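Local coordinates for glycosyl hydrolase (Rhizobium leguminosarum bv. trifolii, PDB 5NDX), which probably hydrolyses O-glycosidic bonds as a family 39 glycoside hydrolase, a bacterial orthologue of human alpha-L-iduronidase, at residues T144-S149 against N263-P268; L244-L249 against K303-T308; L428-L433 against V522-D527. The protein carries 2 engineered substitutions. All blocks are in the same frame, centred on the assembly; numbering follows the deposited sequence.

Contact 1: T144-S149 against N263-P268; sequences TNQADS and NDECDP. Engineered in segment 144-149: Gln-146 (natural residue Glu). With 8U8 ((2~{R},3~{S},4~{S},5~{R},6~{S})-6-(4-methyl-2-oxidanylidene-chromen-7-yl)oxy-3,4,5-tris(oxidanyl)oxane-2-carboxylic acid), chain M.
With CG anti to the backbone N (chi1 -173°), Asn-145 brings its amide up to Glu-265, whose chain runs extended beyond CG to meet it from the opposite direction. The two loops follow the fourth and seventh strands of the TIM barrel, where glycosidases of this clan carry their paired catalytic acids. Gln-146, an engineered replacement of the glutamate predicted to be the proton donor, bends at chi2 (107°) and lays its amide against the coumarin of the bound methylumbelliferyl glycoside (8U8, chain M). No hydrogen bond joins the segments: Asn-145 OD1 and Glu-265 OE2, both acceptors, stand 3.5 Å apart with amide and carboxylate planes 23° from parallel, and Arg-57 NH2 bridges them, by a hydrogen bond to OD1 and a salt bridge to OE2. Their meeting point is the ligand hydroxyl O3, gripped by three bonds. Asn-145 ND2 donates to O3 over 3.0 Å. Gln-146 NE2 donates to the same oxygen over 3.1 Å, and O3 in turn donates to Glu-265 OE2 at 2.5 Å. Such a grip would fix the sugar beside its scissile bond. Asn-263 OD1 accepts from Glu-265 N in an Asx turn. Gln-146 NE2 lies 2.9 Å from O2, the ligand's glycosidic oxygen.

Contact 2: L244-L249 against K303-T308; sequences LVVDYL and KAANFT. With 8U8 ((2~{R},3~{S},4~{S},5~{R},6~{S})-6-(4-methyl-2-oxidanylidene-chromen-7-yl)oxy-3,4,5-tris(oxidanyl)oxane-2-carboxylic acid), chain N.
Val-246 and Ala-305 make the close part of this small interface, both pointing their CB toward the opposing segment. The methyl of Ala-305 sits against both branches of the valine, with CB 3.8 Å from Val-246 CG2 and 4.1 Å from Val-246 CG1. A chi1 of 171° places CG1 beside the valine's own carbonyl carbon and near the carbonyl of Ala-304, with Val-246 CG1 3.9 Å from Ala-304 O. No hydrogen bond crosses. Ile-299 of helix 282-300 packs against Ala-305, while Val-245 and Leu-249 pack on strand 216-219 and helix 190-200. In the TIM barrel, helix 235-252 follows the sixth strand, and 303-308 is the link from the helix after the seventh strand into the eighth. Around the apolar spot the packing thins quickly: Asp-247, Lys-303 and Asn-306 are exposed, and Lys-303, with positive phi, ends the preceding helix in a Schellman motif. Asn-306 centres an inverse gamma turn, and its ND2 is hydrogen-bonded to Gly-258 O. Beyond it, Thr-308 OG1 donates to Asn-306 O over 2.9 Å from 47° above the carbonyl plane, and Thr-308 CG2 lies 3.2 Å from O8 of a second ligand molecule (8U8, chain N).

Contact 3: L428-L433 against V522-D527; sequences LEVSGL and VLVVPD
Leu-428 opens the contact by meeting Val-522 tip to tip across the interior of the beta-sandwich domain. A chi1 of 176° carries CG away from the backbone N, and the leucine sends CD2 between the two valine methyls, 3.7 Å from Val-522 CG2 and 3.8 Å from Val-522 CG1. The strands 422-431 and 518-526 belong to one mixed sheet but are not neighbours in it; no hydrogen bond joins these segments, and they face each other through side chains. Glu-429 heads out of this layer to salt bridges with Arg-6 and Arg-427. Val-430 points inward again, more loosely: its CG2 is 4.5 Å from Val-524 CG2, although the CA atoms of Val-430 and Val-524, 8.5 Å apart, are the nearest of the paired positions. Val-407 and Ile-508, on flanking strands, touch both of these valines and close the apolar layer around them. After Ser-431 the strand ends, and Gly-432, at positive phi, turns the chain so that Leu-433 again faces the core. The side chain of Leu-433 lies across that of Val-524 at about a right angle, while His-438 of strand 436-445 touches both residues. There Leu-433 CD1 rests 3.9 Å from Val-524 CG1.

Contacts 1 and 2 share the TIM barrel, their centres about 17 Å apart, and their segments alternate along the chain. They touch where Phe-307 of strand 307-310 packs on Asn-263 at the end of strand 261-263, its neighbour in the parallel sheet. One chain path thus runs from the ligand-binding loop of contact 1 through helix 282-300 to the outer packing of contact 2. Contact 3 comes later in sequence, in the beta-sandwich, with its centre about 39 Å from that of contact 1 and about 34 Å from that of contact 2. It touches neither, and lies across the chain's centre from contact 1, well away from the substrate pocket.

Contact 1: T144-S149 against N263-P268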
loop_
_atom_site.group_PDB
_atom_site.type_symbol
_atom_site.label_atom_id
_atom_site.label_comp_id
_atom_site.label_asym_id
_atom_site.label_seq_id
_atom_site.Cartn_x
_atom_site.Cartn_y
_atom_site.Cartn_z
ATOM N N THR A 144 -20.360 -3.801 3.927
ATOM C CA THR A 144 -20.465 -3.401 2.548
ATOM C C THR A 144 -20.221 -1.941 2.537
ATOM O O THR A 144 -20.669 -1.180 3.424
ATOM C CB THR A 144 -21.900 -3.733 1.951
ATOM O OG1 THR A 144 -21.851 -3.938 0.534
ATOM C CG2 THR A 144 -22.933 -2.648 2.296
ATOM N N ASN A 145 -19.557 -1.566 1.472
ATOM C CA ASN A 145 -18.996 -0.250 1.330
ATOM C C ASN A 145 -20.111 0.815 1.322
ATOM O O ASN A 145 -21.303 0.530 1.005
ATOM C CB ASN A 145 -18.173 -0.187 0.042
ATOM C CG ASN A 145 -17.418 1.118 -0.098
ATOM O OD1 ASN A 145 -16.631 1.502 0.795
ATOM N ND2 ASN A 145 -17.696 1.844 -1.201
ATOM N N GLN A 146 -19.696 2.022 1.713
ATOM C CA GLN A 146 -20.574 3.132 1.899
ATOM C C GLN A 146 -21.795 2.560 2.609
ATOM O O GLN A 146 -21.699 2.145 3.773
ATOM C CB GLN A 146 -20.893 3.829 0.561
ATOM C CG GLN A 146 -19.964 4.990 0.217
ATOM C CD GLN A 146 -18.955 4.696 -0.896
ATOM O OE1 GLN A 146 -19.323 4.258 -1.990
ATOM N NE2 GLN A 146 -17.683 4.973 -0.631
ATOM N N ALA A 147 -22.871 2.392 1.854
ATOM C CA ALA A 147 -24.215 2.369 2.384
ATOM C C ALA A 147 -24.849 3.775 2.643
ATOM O O ALA A 147 -26.072 3.894 2.757
ATOM C CB ALA A 147 -24.362 1.438 3.582
ATOM N N ASP A 148 -24.034 4.826 2.697
ATOM C CA ASP A 148 -24.520 6.213 2.736
ATOM C C ASP A 148 -24.118 6.913 1.417
ATOM O O ASP A 148 -23.449 7.940 1.429
ATOM C CB ASP A 148 -23.989 6.923 3.992
ATOM C CG ASP A 148 -22.551 7.143 3.942
ATOM O OD1 ASP A 148 -21.839 6.401 3.274
ATOM O OD2 ASP A 148 -22.104 8.033 4.592
ATOM N N SER A 149 -24.521 6.301 0.293
ATOM C CA SER A 149 -24.397 6.864 -1.067
ATOM C C SER A 149 -25.464 6.234 -2.012
ATOM O O SER A 149 -26.543 6.808 -2.186
ATOM C CB SER A 149 -22.967 6.694 -1.592
ATOM O OG SER A 149 -22.076 7.546 -0.888
ATOM N N ASN A 263 -9.488 4.159 9.018
ATOM C CA ASN A 263 -9.830 4.891 7.801
ATOM C C ASN A 263 -9.542 3.925 6.649
ATOM O O ASN A 263 -8.407 3.728 6.283
ATOM C CB ASN A 263 -9.045 6.162 7.682
ATOM C CG ASN A 263 -9.463 7.030 6.509
ATOM O OD1 ASN A 263 -10.086 6.579 5.541
ATOM N ND2 ASN A 263 -9.053 8.278 6.569
ATOM N N ASP A 264 -10.593 3.371 6.066
ATOM C CA ASP A 264 -10.478 2.295 5.093
ATOM C C ASP A 264 -10.290 2.785 3.648
ATOM O O ASP A 264 -10.175 1.962 2.721
ATOM C CB ASP A 264 -11.685 1.295 5.247
ATOM C CG ASP A 264 -13.049 1.944 5.019
ATOM O OD1 ASP A 264 -13.123 3.170 4.653
ATOM O OD2 ASP A 264 -14.079 1.238 5.159
ATOM N N GLU A 265 -10.291 4.102 3.448
ATOM C CA GLU A 265 -10.045 4.687 2.132
ATOM C C GLU A 265 -9.518 6.088 2.282
ATOM O O GLU A 265 -10.279 7.067 2.204
ATOM C CB GLU A 265 -11.335 4.775 1.305
ATOM C CG GLU A 265 -11.610 3.606 0.435
ATOM C CD GLU A 265 -12.847 3.817 -0.414
ATOM O OE1 GLU A 265 -12.914 4.840 -1.140
ATOM O OE2 GLU A 265 -13.723 2.937 -0.386
ATOM N N CYS A 266 -8.239 6.213 2.517
ATOM C CA CYS A 266 -7.713 7.488 2.862
ATOM C C CYS A 266 -6.873 7.975 1.674
ATOM O O CYS A 266 -5.729 7.575 1.543
ATOM C CB CYS A 266 -6.914 7.363 4.109
ATOM S SG CYS A 266 -6.195 8.907 4.690
ATOM N N ASP A 267 -7.478 8.762 0.794
ATOM C CA ASP A 267 -6.802 9.282 -0.384
ATOM C C ASP A 267 -6.793 10.818 -0.332
ATOM O O ASP A 267 -7.656 11.423 0.280
ATOM C CB ASP A 267 -7.492 8.762 -1.668
ATOM C CG ASP A 267 -7.618 7.224 -1.671
ATOM O OD1 ASP A 267 -6.573 6.507 -1.812
ATOM O OD2 ASP A 267 -8.767 6.757 -1.508
ATOM N N PRO A 268 -5.813 11.440 -0.964
ATOM C CA PRO A 268 -5.779 12.900 -0.903
ATOM C C PRO A 268 -6.929 13.559 -1.640
ATOM O O PRO A 268 -7.373 14.636 -1.247
ATOM C CB PRO A 268 -4.423 13.263 -1.497
ATOM C CG PRO A 268 -3.788 11.993 -1.927
ATOM C CD PRO A 268 -4.623 10.848 -1.588
HETATM C C15 8U8 M . -21.188 8.940 -4.575
HETATM C C13 8U8 M . -20.440 9.274 -3.423
HETATM C C14 8U8 M . -20.983 10.188 -2.516
HETATM C C16 8U8 M . -20.293 10.516 -1.346
HETATM O O9 8U8 M . -20.819 11.351 -0.612
HETATM O O8 8U8 M . -19.058 9.965 -1.064
HETATM C C11 8U8 M . -18.548 8.979 -1.872
HETATM C C10 8U8 M . -17.364 8.340 -1.491
HETATM C C12 8U8 M . -19.228 8.632 -3.071
HETATM C C7 8U8 M . -18.683 7.593 -3.851
HETATM C C8 8U8 M . -17.501 6.953 -3.463
HETATM C C9 8U8 M . -16.824 7.325 -2.289
HETATM O O2 8U8 M . -15.676 6.699 -1.847
HETATM C C5 8U8 M . -14.712 6.003 -2.730
HETATM O O1 8U8 M . -14.410 6.856 -3.845
HETATM C C1 8U8 M . -13.808 6.296 -4.948
HETATM C C6 8U8 M . -12.888 7.309 -5.332
HETATM O O7 8U8 M . -12.578 7.333 -6.517
HETATM O O6 8U8 M . -12.479 8.033 -4.442
HETATM C C2 8U8 M . -12.941 5.022 -4.710
HETATM O O5 8U8 M . -11.678 5.418 -4.135
HETATM C C3 8U8 M . -13.676 3.909 -3.843
HETATM O O4 8U8 M . -13.936 2.798 -4.629
HETATM C C4 8U8 M . -14.992 4.451 -3.201
HETATM O O3 8U8 M . -15.424 3.492 -2.152
#

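Contact 2: L244-L249 against K303-T308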
loop_
_atom_site.group_PDB
_atom_site.type_symbol
_atom_site.label_atom_id
_atom_site.label_comp_id
_atom_site.label_asym_id
_atom_site.label_seq_id
_atom_site.Cartn_x
_atom_site.Cartn_y
_atom_site.Cartn_z
ATOM N N LEU A 244 -13.348 14.296 15.283
ATOM C CA LEU A 244 -14.747 14.686 15.459
ATOM C C LEU A 244 -15.598 13.452 15.636
ATOM O O LEU A 244 -16.494 13.426 16.459
ATOM C CB LEU A 244 -15.258 15.459 14.247
ATOM C CG LEU A 244 -16.546 16.235 14.415
ATOM C CD1 LEU A 244 -16.288 17.419 15.339
ATOM C CD2 LEU A 244 -17.009 16.756 13.057
ATOM N N VAL A 245 -15.337 12.432 14.839
ATOM C CA VAL A 245 -16.106 11.165 14.933
ATOM C C VAL A 245 -15.832 10.517 16.285
ATOM O O VAL A 245 -16.746 10.055 16.992
ATOM C CB VAL A 245 -15.779 10.203 13.767
ATOM C CG1 VAL A 245 -16.440 8.840 13.931
ATOM C CG2 VAL A 245 -16.182 10.827 12.444
ATOM N N VAL A 246 -14.581 10.491 16.663
ATOM C CA VAL A 246 -14.227 9.969 17.976
ATOM C C VAL A 246 -14.958 10.774 19.098
ATOM O O VAL A 246 -15.512 10.174 20.004
ATOM C CB VAL A 246 -12.695 9.928 18.170
ATOM C CG1 VAL A 246 -12.319 9.586 19.614
ATOM C CG2 VAL A 246 -12.064 8.893 17.238
ATOM N N ASP A 247 -14.987 12.102 19.020
ATOM C CA ASP A 247 -15.731 12.920 19.994
ATOM C C ASP A 247 -17.219 12.562 20.061
ATOM O O ASP A 247 -17.788 12.515 21.136
ATOM C CB ASP A 247 -15.629 14.419 19.691
ATOM C CG ASP A 247 -14.258 14.989 19.979
ATOM O OD1 ASP A 247 -13.512 14.392 20.781
ATOM O OD2 ASP A 247 -13.928 16.043 19.392
ATOM N N TYR A 248 -17.824 12.322 18.906
ATOM C CA TYR A 248 -19.176 11.867 18.821
ATOM C C TYR A 248 -19.359 10.544 19.563
ATOM O O TYR A 248 -20.345 10.374 20.284
ATOM C CB TYR A 248 -19.607 11.751 17.371
ATOM C CG TYR A 248 -20.997 11.221 17.214
ATOM C CD1 TYR A 248 -21.240 9.845 17.175
ATOM C CD2 TYR A 248 -22.093 12.100 17.069
ATOM C CE1 TYR A 248 -22.539 9.342 17.045
ATOM C CE2 TYR A 248 -23.398 11.609 16.934
ATOM C CZ TYR A 248 -23.622 10.236 16.939
ATOM O OH TYR A 248 -24.913 9.742 16.771
ATOM N N LEU A 249 -18.428 9.622 19.405
ATOM C CA LEU A 249 -18.494 8.363 20.122
ATOM C C LEU A 249 -18.288 8.534 21.620
ATOM O O LEU A 249 -18.970 7.862 22.389
ATOM C CB LEU A 249 -17.469 7.335 19.616
ATOM C CG LEU A 249 -17.579 6.928 18.145
ATOM C CD1 LEU A 249 -16.367 6.139 17.704
ATOM C CD2 LEU A 249 -18.830 6.134 17.886
ATOM N N LYS A 303 -2.459 9.501 22.116
ATOM C CA LYS A 303 -3.535 8.600 22.410
ATOM C C LYS A 303 -4.891 9.259 22.391
ATOM O O LYS A 303 -5.709 8.959 23.231
ATOM C CB LYS A 303 -3.305 7.921 23.757
ATOM C CG LYS A 303 -1.939 7.287 23.846
ATOM C CD LYS A 303 -1.642 6.830 25.262
ATOM C CE LYS A 303 -1.774 5.325 25.413
ATOM N NZ LYS A 303 -0.513 4.676 24.964
ATOM N N ALA A 304 -5.145 10.115 21.409
ATOM C CA ALA A 304 -6.450 10.722 21.251
ATOM C C ALA A 304 -7.480 9.708 20.770
ATOM O O ALA A 304 -8.670 9.907 20.917
ATOM C CB ALA A 304 -6.364 11.914 20.318
ATOM N N ALA A 305 -7.028 8.599 20.210
ATOM C CA ALA A 305 -7.927 7.551 19.810
ATOM C C ALA A 305 -7.124 6.317 19.527
ATOM O O ALA A 305 -5.914 6.399 19.345
ATOM C CB ALA A 305 -8.679 7.967 18.571
ATOM N N ASN A 306 -7.785 5.165 19.455
ATOM C CA ASN A 306 -7.099 3.909 19.171
ATOM C C ASN A 306 -6.973 3.729 17.635
ATOM O O ASN A 306 -7.495 2.778 17.052
ATOM C CB ASN A 306 -7.904 2.764 19.832
ATOM C CG ASN A 306 -7.202 1.438 19.815
ATOM O OD1 ASN A 306 -6.033 1.347 19.475
ATOM N ND2 ASN A 306 -7.911 0.397 20.225
ATOM N N PHE A 307 -6.238 4.622 16.976
ATOM C CA PHE A 307 -6.200 4.620 15.509
ATOM C C PHE A 307 -5.330 3.449 15.064
ATOM O O PHE A 307 -4.200 3.359 15.459
ATOM C CB PHE A 307 -5.690 5.928 14.915
ATOM C CG PHE A 307 -5.891 6.000 13.440
ATOM C CD1 PHE A 307 -7.105 6.431 12.906
ATOM C CD2 PHE A 307 -4.895 5.569 12.578
ATOM C CE1 PHE A 307 -7.296 6.432 11.534
ATOM C CE2 PHE A 307 -5.069 5.599 11.208
ATOM C CZ PHE A 307 -6.282 6.029 10.690
ATOM N N THR A 308 -5.863 2.563 14.240
ATOM C CA THR A 308 -5.238 1.270 13.988
ATOM C C THR A 308 -4.833 0.958 12.545
ATOM O O THR A 308 -3.889 0.164 12.341
ATOM C CB THR A 308 -6.198 0.164 14.524
ATOM O OG1 THR A 308 -6.337 0.348 15.941
ATOM C CG2 THR A 308 -5.672 -1.227 14.298
HETATM C C15 8U8 N . -9.487 -3.477 9.879
HETATM C C13 8U8 N . -8.628 -3.585 10.975
HETATM C C14 8U8 N . -9.140 -3.557 12.266
HETATM C C16 8U8 N . -8.298 -3.743 13.353
HETATM O O9 8U8 N . -8.757 -3.661 14.485
HETATM O O8 8U8 N . -6.957 -3.878 13.172
HETATM C C11 8U8 N . -6.448 -3.958 11.925
HETATM C C10 8U8 N . -5.099 -4.198 11.850
HETATM C C12 8U8 N . -7.257 -3.807 10.807
HETATM C C7 8U8 N . -6.650 -3.919 9.556
HETATM C C8 8U8 N . -5.281 -4.153 9.477
HETATM C C9 8U8 N . -4.491 -4.306 10.618
HETATM O O2 8U8 N . -3.148 -4.553 10.481
HETATM C C5 8U8 N . -2.428 -5.155 11.589
HETATM O O1 8U8 N . -2.051 -3.992 12.348
HETATM C C1 8U8 N . -1.177 -4.172 13.486
HETATM C C6 8U8 N . -1.860 -5.030 14.609
HETATM O O7 8U8 N . -3.105 -5.058 14.674
HETATM O O6 8U8 N . -1.107 -5.691 15.340
HETATM C C2 8U8 N . 0.091 -4.829 12.946
HETATM O O5 8U8 N . 1.089 -5.044 13.992
HETATM C C3 8U8 N . -0.259 -6.162 12.245
HETATM O O4 8U8 N . 0.924 -6.678 11.694
HETATM C C4 8U8 N . -1.239 -5.905 11.099
HETATM O O3 8U8 N . -1.672 -7.124 10.492
#

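Contact 3: L428-L433 against V522-D527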
loop_
_atom_site.group_PDB
_atom_site.type_symbol
_atom_site.label_atom_id
_atom_site.label_comp_id
_atom_site.label_asym_id
_atom_site.label_seq_id
_atom_site.Cartn_x
_atom_site.Cartn_y
_atom_site.Cartn_z
ATOM N N LEU A 428 21.642 15.920 9.440
ATOM C CA LEU A 428 21.042 14.849 10.210
ATOM C C LEU A 428 22.148 14.160 10.986
ATOM O O LEU A 428 23.114 13.702 10.397
ATOM C CB LEU A 428 20.364 13.846 9.292
ATOM C CG LEU A 428 19.768 12.594 9.958
ATOM C CD1 LEU A 428 18.612 13.001 10.846
ATOM C CD2 LEU A 428 19.262 11.645 8.883
ATOM N N GLU A 429 21.970 14.076 12.288
ATOM C CA GLU A 429 22.884 13.395 13.199
ATOM C C GLU A 429 22.130 12.248 13.858
ATOM O O GLU A 429 21.007 12.412 14.288
ATOM C CB GLU A 429 23.397 14.388 14.254
ATOM C CG GLU A 429 24.235 15.474 13.579
ATOM C CD GLU A 429 24.783 16.572 14.482
ATOM O OE1 GLU A 429 24.638 16.463 15.709
ATOM O OE2 GLU A 429 25.389 17.545 13.958
ATOM N N VAL A 430 22.735 11.085 13.908
ATOM C CA VAL A 430 22.137 9.971 14.616
ATOM C C VAL A 430 23.172 9.566 15.685
ATOM O O VAL A 430 24.304 9.255 15.352
ATOM C CB VAL A 430 21.838 8.773 13.720
ATOM C CG1 VAL A 430 21.207 7.644 14.541
ATOM C CG2 VAL A 430 20.908 9.149 12.584
ATOM N N SER A 431 22.758 9.568 16.939
ATOM C CA SER A 431 23.614 9.167 18.047
ATOM C C SER A 431 23.018 7.980 18.782
ATOM O O SER A 431 21.948 7.492 18.456
ATOM C CB SER A 431 23.791 10.354 19.011
ATOM O OG SER A 431 22.546 10.715 19.541
ATOM N N GLY A 432 23.748 7.501 19.780
ATOM C CA GLY A 432 23.281 6.402 20.637
ATOM C C GLY A 432 23.333 5.075 19.934
ATOM O O GLY A 432 22.606 4.186 20.295
ATOM N N LEU A 433 24.153 4.932 18.891
ATOM C CA LEU A 433 24.193 3.650 18.163
ATOM C C LEU A 433 25.171 2.770 18.940
ATOM O O LEU A 433 26.031 3.295 19.626
ATOM C CB LEU A 433 24.753 3.827 16.748
ATOM C CG LEU A 433 23.901 4.650 15.749
ATOM C CD1 LEU A 433 24.756 5.061 14.564
ATOM C CD2 LEU A 433 22.684 3.881 15.339
ATOM N N VAL A 522 16.361 7.325 5.396
ATOM C CA VAL A 522 17.721 7.163 5.866
ATOM C C VAL A 522 17.762 5.850 6.699
ATOM O O VAL A 522 17.053 5.721 7.703
ATOM C CB VAL A 522 18.107 8.329 6.759
ATOM C CG1 VAL A 522 19.564 8.186 7.220
ATOM C CG2 VAL A 522 17.853 9.682 6.021
ATOM N N LEU A 523 18.583 4.903 6.273
ATOM C CA LEU A 523 18.784 3.657 6.969
ATOM C C LEU A 523 20.205 3.670 7.455
ATOM O O LEU A 523 21.125 3.942 6.663
ATOM C CB LEU A 523 18.591 2.475 6.025
ATOM C CG LEU A 523 17.230 2.406 5.312
ATOM C CD1 LEU A 523 17.197 1.300 4.248
ATOM C CD2 LEU A 523 16.141 2.197 6.301
ATOM N N VAL A 524 20.378 3.461 8.754
ATOM C CA VAL A 524 21.702 3.329 9.360
ATOM C C VAL A 524 21.720 1.947 10.032
ATOM O O VAL A 524 20.998 1.729 11.007
ATOM C CB VAL A 524 21.958 4.400 10.388
ATOM C CG1 VAL A 524 23.346 4.229 10.977
ATOM C CG2 VAL A 524 21.847 5.802 9.764
ATOM N N VAL A 525 22.476 1.006 9.465
ATOM C CA VAL A 525 22.349 -0.381 9.877
ATOM C C VAL A 525 23.705 -0.933 10.367
ATOM O O VAL A 525 24.714 -0.600 9.801
ATOM C CB VAL A 525 21.770 -1.267 8.777
ATOM C CG1 VAL A 525 20.404 -0.766 8.416
ATOM C CG2 VAL A 525 22.636 -1.314 7.531
ATOM N N PRO A 526 23.709 -1.767 11.430
ATOM C CA PRO A 526 24.951 -2.330 11.927
ATOM C C PRO A 526 25.446 -3.464 11.043
ATOM O O PRO A 526 24.732 -3.950 10.202
ATOM C CB PRO A 526 24.578 -2.845 13.318
ATOM C CG PRO A 526 23.137 -3.231 13.170
ATOM C CD PRO A 526 22.563 -2.137 12.280
ATOM N N ASP A 527 26.700 -3.834 11.218
ATOM C CA ASP A 527 27.320 -4.935 10.506
ATOM C C ASP A 527 27.062 -6.237 11.314
ATOM O O ASP A 527 27.555 -6.376 12.413
ATOM C CB ASP A 527 28.819 -4.656 10.367
ATOM C CG ASP A 527 29.565 -5.751 9.634
ATOM O OD1 ASP A 527 28.965 -6.711 9.155
ATOM O OD2 ASP A 527 30.792 -5.650 9.548
#